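Local coordinates for peptidase C51 domain-containing protein (PDB 3L9A) that is of unknown function, a phage-associated protein whose CHAP domain suggests a cell-wall amidase or peptidase, and whose C-terminal domain is the part described, at residues Val13-Glu18 and Lys28-His33; Tyr19-Val24 and Phe70-Val75; Ala41-Ala46 and Glu83-His88. All coordinates share one frame; numbering follows the deposited sequence. Where two conformers were deposited one is given.

Interaction 1: Val13-Glu18 and Lys28-His33; sequences VITNSE and KGAVLH
Val13 and Leu32 pair in both directions across two antiparallel strands: Leu32 N donates to Val13 O at 2.8 Å, nearly in line with the carbonyl, and Val13 N donates to Leu32 O at 3.1 Å in the carbonyl plane. The ladder continues with Thr15 N to Ala30 O at 3.0 Å. Past this pair, Gly29 N reaches Thr15 O at 3.1 Å from above the carbonyl plane, a more bent bond (150° at the hydrogen). Gly29 has positive phi (79°), which turns the chain here. Thr15 OG1 lies between its own backbone N and carbonyl carbon (chi1 64°), a torsion that turns it toward the backbone leading into strand 31-35, where it hydrogen-bonds Ala27 O. Farther out, one water joins Glu18 OE2 to Lys28 N, and a second accepts weakly from Lys28 NZ while donating to Asn16 O; the extended Lys28 chain runs alongside the backbone of Asn16 and Ser17.

Packing divides between the sheet faces. On one, Val13 CG2 rests against Leu32 CB at 3.8 Å and Thr15 CG2 meets Leu32 CD1 at 4.0 Å, the latter two side chains at about a right angle. On the other, Ile14 and Val31 lie side by side, Ile14 CG1 to Val31 CG2 at 4.1 Å, and Ile14 CG2 rests on the Gly29 peptide.

In the mixed sheet strand 11-15 lies between antiparallel 31-35 and parallel 61-66, while helix 68-78 covers the Val13 and Leu32 face through Leu71.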
ATOM      1  N   VAL A  13      -6.926  14.364  -8.612  1.00  5.05           N
ATOM      2  CA  VAL A  13      -7.817  15.512  -8.464  1.00  5.61           C
ATOM      3  C   VAL A  13      -7.435  16.528  -9.536  1.00  5.62           C
ATOM      4  O   VAL A  13      -6.346  16.452 -10.110  1.00  6.37           O
ATOM      5  CB  VAL A  13      -7.773  16.160  -7.044  1.00  5.71           C
ATOM      6  CG1 VAL A  13      -8.178  15.156  -5.974  1.00  6.69           C
ATOM      7  CG2 VAL A  13      -6.419  16.758  -6.737  1.00  6.87           C
ATOM      8  N   ILE A  14      -8.337  17.472  -9.797  1.00  5.30           N
ATOM      9  CA  ILE A  14      -8.091  18.540 -10.768  1.00  5.94           C
ATOM     10  C   ILE A  14      -8.376  19.856 -10.071  1.00  5.58           C
ATOM     11  O   ILE A  14      -9.432  20.016  -9.470  1.00  6.00           O
ATOM     12  CB  ILE A  14      -8.965  18.406 -12.037  1.00  6.02           C
ATOM     13  CG1 ILE A  14      -8.878  16.992 -12.615  1.00  6.96           C
ATOM     14  CG2 ILE A  14      -8.549  19.445 -13.075  1.00  7.27           C
ATOM     15  CD1 ILE A  14      -9.647  16.796 -13.907  1.00  8.50           C
ATOM     16  N   THR A  15      -7.441  20.800 -10.132  1.00  5.69           N
ATOM     17  CA  THR A  15      -7.645  22.070  -9.418  1.00  5.92           C
ATOM     18  C   THR A  15      -8.782  22.880 -10.031  1.00  6.58           C
ATOM     19  O   THR A  15      -8.935  22.934 -11.262  1.00  6.70           O
ATOM     20  CB  THR A  15      -6.381  22.916  -9.384  1.00  5.91           C
ATOM     21  OG1 THR A  15      -6.041  23.274 -10.723  1.00  6.30           O
ATOM     22  CG2 THR A  15      -5.229  22.158  -8.709  1.00  6.77           C
ATOM     23  N   ASN A  16      -9.568  23.519  -9.166  0.60  6.89           N
ATOM     24  CA  ASN A  16     -10.717  24.308  -9.608  0.60  7.40           C
ATOM     25  C   ASN A  16     -10.368  25.722 -10.068  0.60  7.77           C
ATOM     26  O   ASN A  16     -11.211  26.410 -10.641  0.60  7.69           O
ATOM     27  CB  ASN A  16     -11.781  24.387  -8.506  0.60  7.90           C
ATOM     28  CG  ASN A  16     -11.377  25.295  -7.349  0.60  9.09           C
ATOM     29  OD1 ASN A  16     -10.208  25.638  -7.184  0.60 10.15           O
ATOM     30  ND2 ASN A  16     -12.356  25.673  -6.531  0.60 12.33           N
ATOM     31  N   SER A  17      -9.140  26.158  -9.790  1.00  7.77           N
ATOM     32  CA  SER A  17      -8.704  27.515 -10.103  1.00  7.56           C
ATOM     33  C   SER A  17      -7.190  27.535  -9.952  1.00  7.29           C
ATOM     34  O   SER A  17      -6.584  26.545  -9.539  1.00  7.42           O
ATOM     35  CB  SER A  17      -9.346  28.526  -9.141  1.00  7.85           C
ATOM     36  OG  SER A  17      -9.013  28.222  -7.796  1.00  9.72           O
ATOM     37  N   GLU A  18      -6.586  28.667 -10.293  1.00  7.31           N
ATOM     38  CA  GLU A  18      -5.158  28.881 -10.145  1.00  7.90           C
ATOM     39  C   GLU A  18      -4.851  29.325  -8.717  1.00  7.27           C
ATOM     40  O   GLU A  18      -5.473  30.269  -8.198  1.00  8.78           O
ATOM     41  CB  GLU A  18      -4.703  29.933 -11.158  1.00  8.70           C
ATOM     42  CG  GLU A  18      -3.218  30.257 -11.109  1.00  9.97           C
ATOM     43  CD  GLU A  18      -2.732  31.000 -12.339  0.70 11.74           C
ATOM     44  OE1 GLU A  18      -1.735  31.727 -12.227  0.70 11.93           O
ATOM     45  OE2 GLU A  18      -3.336  30.864 -13.428  0.70 15.75           O
ATOM     46  N   LYS A  28      -5.050  26.622 -13.006  1.00  6.78           N
ATOM     47  CA  LYS A  28      -6.397  26.072 -13.073  1.00  6.87           C
ATOM     48  C   LYS A  28      -6.388  24.831 -13.967  1.00  6.51           C
ATOM     49  O   LYS A  28      -5.747  24.825 -15.012  1.00  7.02           O
ATOM     50  CB  LYS A  28      -7.359  27.122 -13.635  1.00  7.36           C
ATOM     51  CG  LYS A  28      -8.795  26.640 -13.761  1.00  9.06           C
ATOM     52  CD  LYS A  28      -9.750  27.756 -14.189  1.00 11.27           C
ATOM     53  CE  LYS A  28     -11.146  27.202 -14.433  1.00 14.09           C
ATOM     54  NZ  LYS A  28     -12.138  28.272 -14.723  0.70 16.53           N
ATOM     55  N   GLY A  29      -7.089  23.777 -13.553  1.00  6.61           N
ATOM     56  CA  GLY A  29      -7.164  22.567 -14.363  1.00  6.90           C
ATOM     57  C   GLY A  29      -5.940  21.676 -14.266  1.00  6.38           C
ATOM     58  O   GLY A  29      -5.791  20.747 -15.058  1.00  7.34           O
ATOM     59  N   ALA A  30      -5.055  21.954 -13.311  1.00  6.12           N
ATOM     60  CA  ALA A  30      -3.896  21.103 -13.082  1.00  5.66           C
ATOM     61  C   ALA A  30      -4.374  19.746 -12.567  1.00  5.42           C
ATOM     62  O   ALA A  30      -5.138  19.669 -11.601  1.00  5.73           O
ATOM     63  CB  ALA A  30      -2.968  21.740 -12.073  1.00  5.77           C
ATOM     64  N   VAL A  31      -3.933  18.675 -13.216  1.00  5.45           N
ATOM     65  CA  VAL A  31      -4.218  17.319 -12.759  1.00  5.53           C
ATOM     66  C   VAL A  31      -3.124  16.915 -11.780  1.00  5.27           C
ATOM     67  O   VAL A  31      -1.936  16.907 -12.126  1.00  5.75           O
ATOM     68  CB  VAL A  31      -4.319  16.327 -13.939  1.00  5.57           C
ATOM     69  CG1 VAL A  31      -4.514  14.905 -13.437  1.00  6.36           C
ATOM     70  CG2 VAL A  31      -5.459  16.756 -14.878  1.00  6.99           C
ATOM     71  N   LEU A  32      -3.546  16.613 -10.554  1.00  4.91           N
ATOM     72  CA  LEU A  32      -2.625  16.203  -9.506  1.00  5.20           C
ATOM     73  C   LEU A  32      -2.784  14.717  -9.237  1.00  5.11           C
ATOM     74  O   LEU A  32      -3.900  14.234  -8.987  1.00  5.63           O
ATOM     75  CB  LEU A  32      -2.886  16.993  -8.222  1.00  5.65           C
ATOM     76  CG  LEU A  32      -3.033  18.506  -8.365  1.00  6.20           C
ATOM     77  CD1 LEU A  32      -3.134  19.153  -6.993  1.00  7.69           C
ATOM     78  CD2 LEU A  32      -1.881  19.115  -9.170  1.00  7.78           C
ATOM     79  N   HIS A  33      -1.677  13.991  -9.343  1.00  5.34           N
ATOM     80  CA  HIS A  33      -1.636  12.587  -8.970  1.00  5.20           C
ATOM     81  C   HIS A  33      -1.353  12.511  -7.481  1.00  5.33           C
ATOM     82  O   HIS A  33      -0.335  13.033  -7.014  1.00  6.34           O
ATOM     83  CB  HIS A  33      -0.535  11.856  -9.730  1.00  5.56           C
ATOM     84  CG  HIS A  33      -0.488  10.391  -9.436  1.00  5.45           C
ATOM     85  ND1 HIS A  33       0.431   9.830  -8.573  1.00  6.11           N
ATOM     86  CD2 HIS A  33      -1.277   9.373  -9.861  1.00  5.90           C
ATOM     87  CE1 HIS A  33       0.222   8.522  -8.507  1.00  7.02           C
ATOM     88  NE2 HIS A  33      -0.800   8.218  -9.289  1.00  6.48           N
TER
HETATM   89  O   HOH W   1     -12.365  28.696 -11.328  1.00 31.15           O
HETATM   90  O   HOH W   2      -4.487  28.949 -14.667  1.00 12.97           O

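Interaction 2: Tyr19-Val24 and Phe70-Val75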
ATOM      1  N   TYR A  19      -3.926  28.623  -8.066  1.00  6.44           N
ATOM      2  CA  TYR A  19      -3.564  28.960  -6.697  1.00  6.16           C
ATOM      3  C   TYR A  19      -2.237  28.347  -6.309  1.00  6.01           C
ATOM      4  O   TYR A  19      -1.756  27.423  -6.967  1.00  6.28           O
ATOM      5  CB  TYR A  19      -4.661  28.558  -5.697  1.00  6.64           C
ATOM      6  CG  TYR A  19      -5.145  27.127  -5.741  1.00  6.53           C
ATOM      7  CD1 TYR A  19      -4.369  26.075  -5.240  1.00  6.47           C
ATOM      8  CD2 TYR A  19      -6.417  26.831  -6.224  1.00  6.62           C
ATOM      9  CE1 TYR A  19      -4.845  24.763  -5.238  1.00  7.12           C
ATOM     10  CE2 TYR A  19      -6.902  25.523  -6.232  1.00  6.48           C
ATOM     11  CZ  TYR A  19      -6.108  24.495  -5.729  1.00  6.14           C
ATOM     12  OH  TYR A  19      -6.577  23.193  -5.700  1.00  7.06           O
ATOM     13  N   THR A  20      -1.661  28.870  -5.227  1.00  5.70           N
ATOM     14  CA  THR A  20      -0.537  28.207  -4.569  1.00  5.76           C
ATOM     15  C   THR A  20      -1.058  27.454  -3.359  1.00  5.84           C
ATOM     16  O   THR A  20      -1.776  28.020  -2.525  1.00  6.24           O
ATOM     17  CB  THR A  20       0.510  29.226  -4.094  1.00  5.90           C
ATOM     18  OG1 THR A  20       1.001  29.939  -5.236  1.00  6.43           O
ATOM     19  CG2 THR A  20       1.676  28.546  -3.382  1.00  5.95           C
ATOM     20  N   PHE A  21      -0.715  26.168  -3.280  1.00  5.44           N
ATOM     21  CA  PHE A  21      -1.042  25.350  -2.122  1.00  5.77           C
ATOM     22  C   PHE A  21       0.240  24.696  -1.630  1.00  5.91           C
ATOM     23  O   PHE A  21       1.013  24.174  -2.432  1.00  6.16           O
ATOM     24  CB  PHE A  21      -2.097  24.279  -2.442  1.00  6.62           C
ATOM     25  CG  PHE A  21      -2.428  23.437  -1.245  1.00  5.82           C
ATOM     26  CD1 PHE A  21      -3.310  23.912  -0.274  1.00  6.14           C
ATOM     27  CD2 PHE A  21      -1.793  22.213  -1.039  1.00  6.69           C
ATOM     28  CE1 PHE A  21      -3.582  23.153   0.865  1.00  6.54           C
ATOM     29  CE2 PHE A  21      -2.049  21.469   0.090  1.00  7.12           C
ATOM     30  CZ  PHE A  21      -2.946  21.931   1.043  1.00  7.03           C
ATOM     31  N   ALA A  22       0.481  24.755  -0.317  1.00  6.61           N
ATOM     32  CA  ALA A  22       1.689  24.166   0.275  1.00  7.31           C
ATOM     33  C   ALA A  22       2.958  24.622  -0.467  1.00  6.90           C
ATOM     34  O   ALA A  22       3.887  23.839  -0.713  1.00  7.60           O
ATOM     35  CB  ALA A  22       1.586  22.632   0.334  1.00  8.84           C
ATOM     36  N   GLY A  23       2.980  25.900  -0.836  1.00  6.60           N
ATOM     37  CA  GLY A  23       4.133  26.487  -1.493  1.00  6.54           C
ATOM     38  C   GLY A  23       4.283  26.192  -2.972  1.00  6.32           C
ATOM     39  O   GLY A  23       5.242  26.662  -3.581  1.00  7.65           O
ATOM     40  N   VAL A  24       3.348  25.432  -3.548  1.00  5.97           N
ATOM     41  CA  VAL A  24       3.430  25.015  -4.945  1.00  6.29           C
ATOM     42  C   VAL A  24       2.375  25.749  -5.776  1.00  6.08           C
ATOM     43  O   VAL A  24       1.200  25.746  -5.425  1.00  5.89           O
ATOM     44  CB  VAL A  24       3.196  23.501  -5.084  1.00  6.69           C
ATOM     45  CG1 VAL A  24       3.293  23.091  -6.543  1.00  7.05           C
ATOM     46  CG2 VAL A  24       4.189  22.715  -4.209  1.00  7.66           C
ATOM     47  N   PHE A  70      -9.955  21.474  -0.219  1.00  6.89           N
ATOM     48  CA  PHE A  70      -9.962  20.053  -0.544  1.00  6.57           C
ATOM     49  C   PHE A  70      -8.552  19.462  -0.415  1.00  5.91           C
ATOM     50  O   PHE A  70      -8.360  18.382   0.165  1.00  5.72           O
ATOM     51  CB  PHE A  70     -10.525  19.854  -1.955  1.00  7.01           C
ATOM     52  CG  PHE A  70     -10.966  18.439  -2.232  1.00  6.73           C
ATOM     53  CD1 PHE A  70     -10.079  17.493  -2.729  1.00  6.87           C
ATOM     54  CD2 PHE A  70     -12.280  18.057  -1.971  1.00  8.31           C
ATOM     55  CE1 PHE A  70     -10.501  16.176  -2.968  1.00  7.02           C
ATOM     56  CE2 PHE A  70     -12.715  16.751  -2.209  1.00  8.48           C
ATOM     57  CZ  PHE A  70     -11.826  15.811  -2.699  1.00  7.91           C
ATOM     58  N   LEU A  71      -7.556  20.176  -0.936  1.00  5.42           N
ATOM     59  CA  LEU A  71      -6.181  19.709  -0.796  1.00  5.34           C
ATOM     60  C   LEU A  71      -5.750  19.648   0.672  1.00  5.29           C
ATOM     61  O   LEU A  71      -5.032  18.740   1.064  1.00  5.50           O
ATOM     62  CB  LEU A  71      -5.209  20.548  -1.629  1.00  5.76           C
ATOM     63  CG  LEU A  71      -5.514  20.695  -3.126  1.00  5.53           C
ATOM     64  CD1 LEU A  71      -4.330  21.327  -3.847  1.00  6.07           C
ATOM     65  CD2 LEU A  71      -5.877  19.370  -3.780  1.00  5.51           C
ATOM     66  N   GLN A  72      -6.228  20.587   1.485  1.00  5.28           N
ATOM     67  CA  GLN A  72      -5.911  20.573   2.908  1.00  5.44           C
ATOM     68  C   GLN A  72      -6.468  19.330   3.602  1.00  5.07           C
ATOM     69  O   GLN A  72      -5.822  18.779   4.485  1.00  5.69           O
ATOM     70  CB  GLN A  72      -6.390  21.862   3.585  1.00  6.02           C
ATOM     71  CG  GLN A  72      -6.025  21.948   5.081  1.00  6.74           C
ATOM     72  CD  GLN A  72      -4.525  21.917   5.329  1.00  7.33           C
ATOM     73  OE1 GLN A  72      -3.736  22.294   4.462  1.00  8.87           O
ATOM     74  NE2 GLN A  72      -4.120  21.478   6.521  1.00  8.86           N
ATOM     75  N   ARG A  73      -7.643  18.861   3.178  1.00  5.21           N
ATOM     76  CA  ARG A  73      -8.150  17.593   3.693  1.00  5.73           C
ATOM     77  C   ARG A  73      -7.218  16.438   3.337  1.00  5.67           C
ATOM     78  O   ARG A  73      -7.020  15.536   4.139  1.00  5.46           O
ATOM     79  CB  ARG A  73      -9.557  17.324   3.174  1.00  6.37           C
ATOM     80  CG  ARG A  73     -10.640  18.201   3.751  1.00  8.17           C
ATOM     81  CD  ARG A  73     -11.018  17.777   5.174  1.00 10.57           C
ATOM     82  NE  ARG A  73     -12.150  18.578   5.635  1.00 11.08           N
ATOM     83  CZ  ARG A  73     -12.207  19.256   6.779  1.00  9.58           C
ATOM     84  NH1 ARG A  73     -11.208  19.228   7.653  1.00  9.50           N
ATOM     85  NH2 ARG A  73     -13.303  19.951   7.057  1.00 10.68           N
ATOM     86  N   ILE A  74      -6.656  16.454   2.132  1.00  5.39           N
ATOM     87  CA  ILE A  74      -5.709  15.424   1.737  1.00  5.85           C
ATOM     88  C   ILE A  74      -4.487  15.448   2.676  1.00  5.69           C
ATOM     89  O   ILE A  74      -4.000  14.397   3.104  1.00  6.03           O
ATOM     90  CB  ILE A  74      -5.303  15.555   0.257  1.00  5.52           C
ATOM     91  CG1 ILE A  74      -6.524  15.363  -0.651  1.00  6.40           C
ATOM     92  CG2 ILE A  74      -4.202  14.546  -0.070  1.00  6.29           C
ATOM     93  CD1 ILE A  74      -6.268  15.637  -2.114  1.00  6.61           C
ATOM     94  N   VAL A  75      -3.993  16.645   2.998  1.00  6.00           N
ATOM     95  CA  VAL A  75      -2.900  16.784   3.957  1.00  6.32           C
ATOM     96  C   VAL A  75      -3.294  16.207   5.328  1.00  5.94           C
ATOM     97  O   VAL A  75      -2.540  15.425   5.924  1.00  6.40           O
ATOM     98  CB  VAL A  75      -2.448  18.257   4.072  1.00  6.42           C
ATOM     99  CG1 VAL A  75      -1.458  18.444   5.216  1.00  7.55           C
ATOM    100  CG2 VAL A  75      -1.851  18.730   2.754  1.00  7.48           C
TER
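Phe21 and Leu71 form an apolar strand-to-helix contact, in which the short hairpin 19-26 leans on helix 68-78 with no hydrogen bond between the two segments. Leu71 CB stands over the centre of the Phe21 ring, 3.6 Å from its centroid and 9° off the normal, a CH-pi contact made squarely on the face. With chi1 at 180°, Phe21 swings its ring away from its own backbone N and out to the helix. At the rim of that ring, Val75 CG2 lies in plane, 3.8 Å from Phe21 CZ, one helical turn beyond Leu71. Gln72 bends at chi2 and brings OE1 to 3.5 Å from Phe21 CZ, its amide plane turned 55° from the ring.

Leu71 also serves Tyr19: its CD1 sits in the plane of the tyrosine ring at the edge, 3.7 Å from Tyr19 CE1 and 3.5 Å from Tyr19 OH. That hydroxyl is hydrogen-bonded to Ala66 O, which fixes the ring end near the start of the helix. The type I' turn from Phe21 to Val24 closes the hairpin.

Phe82 of strand 81-83 meets Phe21 edge-to-face, and Leu71 also packs on Val13 and Leu32, joining helix 68-78 to strands 11-15 and 31-35.

Interaction 3: Ala41-Ala46 and Glu83-His88; sequences AFWVIA and EGKNVH
Glu83 N donates to Ala41 O at 2.8 Å, the shorter of the two direct backbone bonds, bent, with an angle of 137° at the hydrogen. Trp43 N makes only a weak hydrogen bond, 3.5 Å, to Glu83 O, while Tyr26 OH also bonds that carbonyl oxygen. Farther along, a water bridges Trp43 O and the N-H of Asn86.

Lys85 lays its extended chain across the indole. Lys85 CE is over the six-membered ring, 3.5 Å from its centroid, and NZ is 4.2 Å from the same centroid and 24° off the normal, a cation-pi contact. Indole NE1 is hydrogen-bonded to a glycerol, probably from the crystallisation liquor. Phe42 presents its ring edge to Gly84 O, in plane; its CE1 touches Asn86 OD1 at 3.6 Å, the amide plane 49° from the ring. Asn86 OD1 accepts from Gln48 NE2, and its ND2 donates to Glu76 O of a second subunit. Ile45 CD1 meets Val87 CG2 at 3.6 Å, the side chains crossing at about a right angle.

The C-terminal tail prolongs the path of edge strand 81-83 beside 40-43, running past the start of helix 46-55, where Gln48 touches both Phe42 and Val87.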
ATOM      1  N   ALA A  41       1.924  14.020  -3.632  1.00  5.57           N
ATOM      2  CA  ALA A  41       1.059  14.435  -4.739  1.00  5.73           C
ATOM      3  C   ALA A  41       1.859  15.365  -5.626  1.00  5.84           C
ATOM      4  O   ALA A  41       2.650  16.167  -5.136  1.00  6.48           O
ATOM      5  CB  ALA A  41      -0.186  15.148  -4.233  1.00  6.28           C
ATOM      6  N   PHE A  42       1.655  15.279  -6.933  1.00  5.60           N
ATOM      7  CA  PHE A  42       2.358  16.189  -7.827  1.00  5.33           C
ATOM      8  C   PHE A  42       1.548  16.476  -9.077  1.00  5.33           C
ATOM      9  O   PHE A  42       0.631  15.738  -9.427  1.00  5.46           O
ATOM     10  CB  PHE A  42       3.793  15.703  -8.143  1.00  6.08           C
ATOM     11  CG  PHE A  42       3.891  14.599  -9.163  1.00  5.77           C
ATOM     12  CD1 PHE A  42       4.420  14.861 -10.423  1.00  7.23           C
ATOM     13  CD2 PHE A  42       3.546  13.288  -8.840  1.00  6.84           C
ATOM     14  CE1 PHE A  42       4.563  13.845 -11.363  1.00  8.18           C
ATOM     15  CE2 PHE A  42       3.675  12.262  -9.783  1.00  7.23           C
ATOM     16  CZ  PHE A  42       4.192  12.539 -11.043  1.00  8.26           C
ATOM     17  N   TRP A  43       1.889  17.585  -9.726  1.00  5.21           N
ATOM     18  CA  TRP A  43       1.233  18.039 -10.935  1.00  5.30           C
ATOM     19  C   TRP A  43       1.807  17.280 -12.125  1.00  5.20           C
ATOM     20  O   TRP A  43       2.976  17.430 -12.464  1.00  5.87           O
ATOM     21  CB  TRP A  43       1.465  19.539 -11.052  1.00  5.75           C
ATOM     22  CG  TRP A  43       0.805  20.244 -12.202  1.00  5.77           C
ATOM     23  CD1 TRP A  43      -0.063  19.718 -13.133  1.00  6.09           C
ATOM     24  CD2 TRP A  43       0.946  21.632 -12.519  1.00  5.88           C
ATOM     25  NE1 TRP A  43      -0.456  20.708 -14.017  1.00  6.13           N
ATOM     26  CE2 TRP A  43       0.152  21.887 -13.660  1.00  6.22           C
ATOM     27  CE3 TRP A  43       1.679  22.685 -11.948  1.00  6.14           C
ATOM     28  CZ2 TRP A  43       0.077  23.158 -14.243  1.00  6.34           C
ATOM     29  CZ3 TRP A  43       1.608  23.938 -12.529  1.00  6.64           C
ATOM     30  CH2 TRP A  43       0.814  24.164 -13.663  1.00  7.13           C
ATOM     31  N   VAL A  44       0.973  16.449 -12.746  1.00  5.30           N
ATOM     32  CA  VAL A  44       1.405  15.649 -13.888  1.00  6.11           C
ATOM     33  C   VAL A  44       1.181  16.386 -15.195  1.00  6.50           C
ATOM     34  O   VAL A  44       0.200  17.101 -15.346  1.00  7.63           O
ATOM     35  CB  VAL A  44       0.696  14.255 -13.945  1.00  6.22           C
ATOM     36  CG1 VAL A  44       1.143  13.386 -12.782  1.00  8.12           C
ATOM     37  CG2 VAL A  44      -0.836  14.372 -14.011  1.00  7.64           C
ATOM     38  N   ILE A  45       2.084  16.193 -16.145  1.00  6.26           N
ATOM     39  CA  ILE A  45       1.819  16.625 -17.514  1.00  7.04           C
ATOM     40  C   ILE A  45       0.928  15.583 -18.202  1.00  7.22           C
ATOM     41  O   ILE A  45       0.791  14.445 -17.721  1.00  6.49           O
ATOM     42  CB  ILE A  45       3.116  16.889 -18.325  1.00  7.36           C
ATOM     43  CG1 ILE A  45       3.939  15.608 -18.521  1.00  7.87           C
ATOM     44  CG2 ILE A  45       3.934  18.011 -17.681  1.00  8.66           C
ATOM     45  CD1 ILE A  45       5.014  15.723 -19.610  1.00  9.56           C
ATOM     46  N   ALA A  46       0.335  15.952 -19.333  1.00  7.52           N
ATOM     47  CA  ALA A  46      -0.622  15.054 -19.987  1.00  8.00           C
ATOM     48  C   ALA A  46      -0.039  13.676 -20.268  1.00  7.35           C
ATOM     49  O   ALA A  46      -0.705  12.655 -20.048  1.00  7.39           O
ATOM     50  CB  ALA A  46      -1.173  15.679 -21.272  1.00  9.02           C
ATOM     51  N   GLU A  83       3.721  18.621  -4.434  1.00  5.90           N
ATOM     52  CA  GLU A  83       4.820  19.061  -5.274  1.00  6.18           C
ATOM     53  C   GLU A  83       4.292  19.602  -6.599  1.00  5.95           C
ATOM     54  O   GLU A  83       3.142  19.354  -6.980  1.00  5.89           O
ATOM     55  CB  GLU A  83       5.765  17.897  -5.593  1.00  6.74           C
ATOM     56  CG  GLU A  83       6.340  17.204  -4.379  1.00  8.48           C
ATOM     57  CD  GLU A  83       7.159  15.974  -4.734  1.00 10.06           C
ATOM     58  OE1 GLU A  83       7.192  15.582  -5.914  1.00 10.96           O
ATOM     59  OE2 GLU A  83       7.777  15.410  -3.814  1.00 13.19           O
ATOM     60  N   GLY A  84       5.150  20.309  -7.326  1.00  6.11           N
ATOM     61  CA  GLY A  84       4.830  20.747  -8.688  1.00  6.39           C
ATOM     62  C   GLY A  84       5.203  19.689  -9.705  1.00  6.64           C
ATOM     63  O   GLY A  84       5.267  18.498  -9.388  1.00  7.01           O
ATOM     64  N   LYS A  85       5.447  20.124 -10.936  1.00  6.55           N
ATOM     65  CA  LYS A  85       5.843  19.209 -12.005  1.00  6.98           C
ATOM     66  C   LYS A  85       7.254  18.704 -11.789  1.00  7.20           C
ATOM     67  O   LYS A  85       8.074  19.367 -11.146  1.00  8.12           O
ATOM     68  CB  LYS A  85       5.762  19.900 -13.364  1.00  7.42           C
ATOM     69  CG  LYS A  85       4.363  20.318 -13.767  1.00  7.40           C
ATOM     70  CD  LYS A  85       4.358  21.017 -15.116  0.70  6.46           C
ATOM     71  CE  LYS A  85       2.946  21.376 -15.521  0.70  7.51           C
ATOM     72  NZ  LYS A  85       2.856  22.201 -16.757  0.70 10.21           N
ATOM     73  N   ASN A  86       7.556  17.526 -12.331  1.00  7.65           N
ATOM     74  CA  ASN A  86       8.915  17.002 -12.227  1.00  8.14           C
ATOM     75  C   ASN A  86       9.556  16.775 -13.585  1.00  9.47           C
ATOM     76  O   ASN A  86      10.639  16.201 -13.663  1.00 10.32           O
ATOM     77  CB  ASN A  86       8.985  15.763 -11.314  1.00  8.31           C
ATOM     78  CG  ASN A  86       8.276  14.553 -11.887  1.00  7.91           C
ATOM     79  OD1 ASN A  86       7.679  14.589 -12.962  1.00  8.32           O
ATOM     80  ND2 ASN A  86       8.349  13.454 -11.150  1.00  9.38           N
ATOM     81  N   VAL A  87       8.876  17.241 -14.632  1.00 10.00           N
ATOM     82  CA  VAL A  87       9.382  17.283 -15.994  1.00 12.86           C
ATOM     83  C   VAL A  87       8.883  18.603 -16.595  1.00 14.38           C
ATOM     84  O   VAL A  87       8.003  19.265 -16.034  1.00 14.97           O
ATOM     85  CB  VAL A  87       8.879  16.093 -16.846  1.00 12.63           C
ATOM     86  CG1 VAL A  87       9.445  14.774 -16.325  1.00 13.45           C
ATOM     87  CG2 VAL A  87       7.364  16.020 -16.861  1.00 13.71           C
ATOM     88  N   HIS A  88       9.417  18.974 -17.751  1.00 16.48           N
ATOM     89  CA  HIS A  88       8.959  20.183 -18.434  1.00 17.97           C
ATOM     90  C   HIS A  88       7.526  20.038 -18.922  0.70 18.18           C
ATOM     91  O   HIS A  88       6.762  21.005 -18.924  1.00 19.23           O
ATOM     92  CB  HIS A  88       9.857  20.510 -19.621  1.00 18.62           C
ATOM     93  CG  HIS A  88      11.247  20.889 -19.238  0.70 19.64           C
ATOM     94  ND1 HIS A  88      11.544  22.065 -18.582  0.70 20.21           N
ATOM     95  CD2 HIS A  88      12.424  20.251 -19.423  0.70 20.08           C
ATOM     96  CE1 HIS A  88      12.847  22.129 -18.373  0.70 20.71           C
ATOM     97  NE2 HIS A  88      13.405  21.044 -18.880  0.70 21.00           N
ATOM     98  OXT HIS A  88       7.109  18.957 -19.338  0.70 18.33           O
TER
HETATM   99  O   HOH W   3       5.262  16.690 -13.871  1.00  6.97           O

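Interactions 1 and 3 share one sheet: strand 31-35 links them, with probable hydrogen bonds from His33 N to Phe42 O (2.9 Å) and from Val44 N to Val31 O (3.0 Å), their centres about 11 Å apart. Interaction 2 covers one face of that sheet, with Leu71 CD2 4.0 Å from Val13 CG2 and Leu71 CD1 4.0 Å from Leu32 CD1. It also touches interaction 3, where Val24 CG1 is 3.4 Å from Gly84 N. Glycerol, probably from crystallisation, hydrogen-bonds Val31 N, Trp43 NE1 and Val44 O between interactions 1 and 3. A sodium ion lies about 4 Å from the Val31 side chain and about 10 Å from that of Trp43.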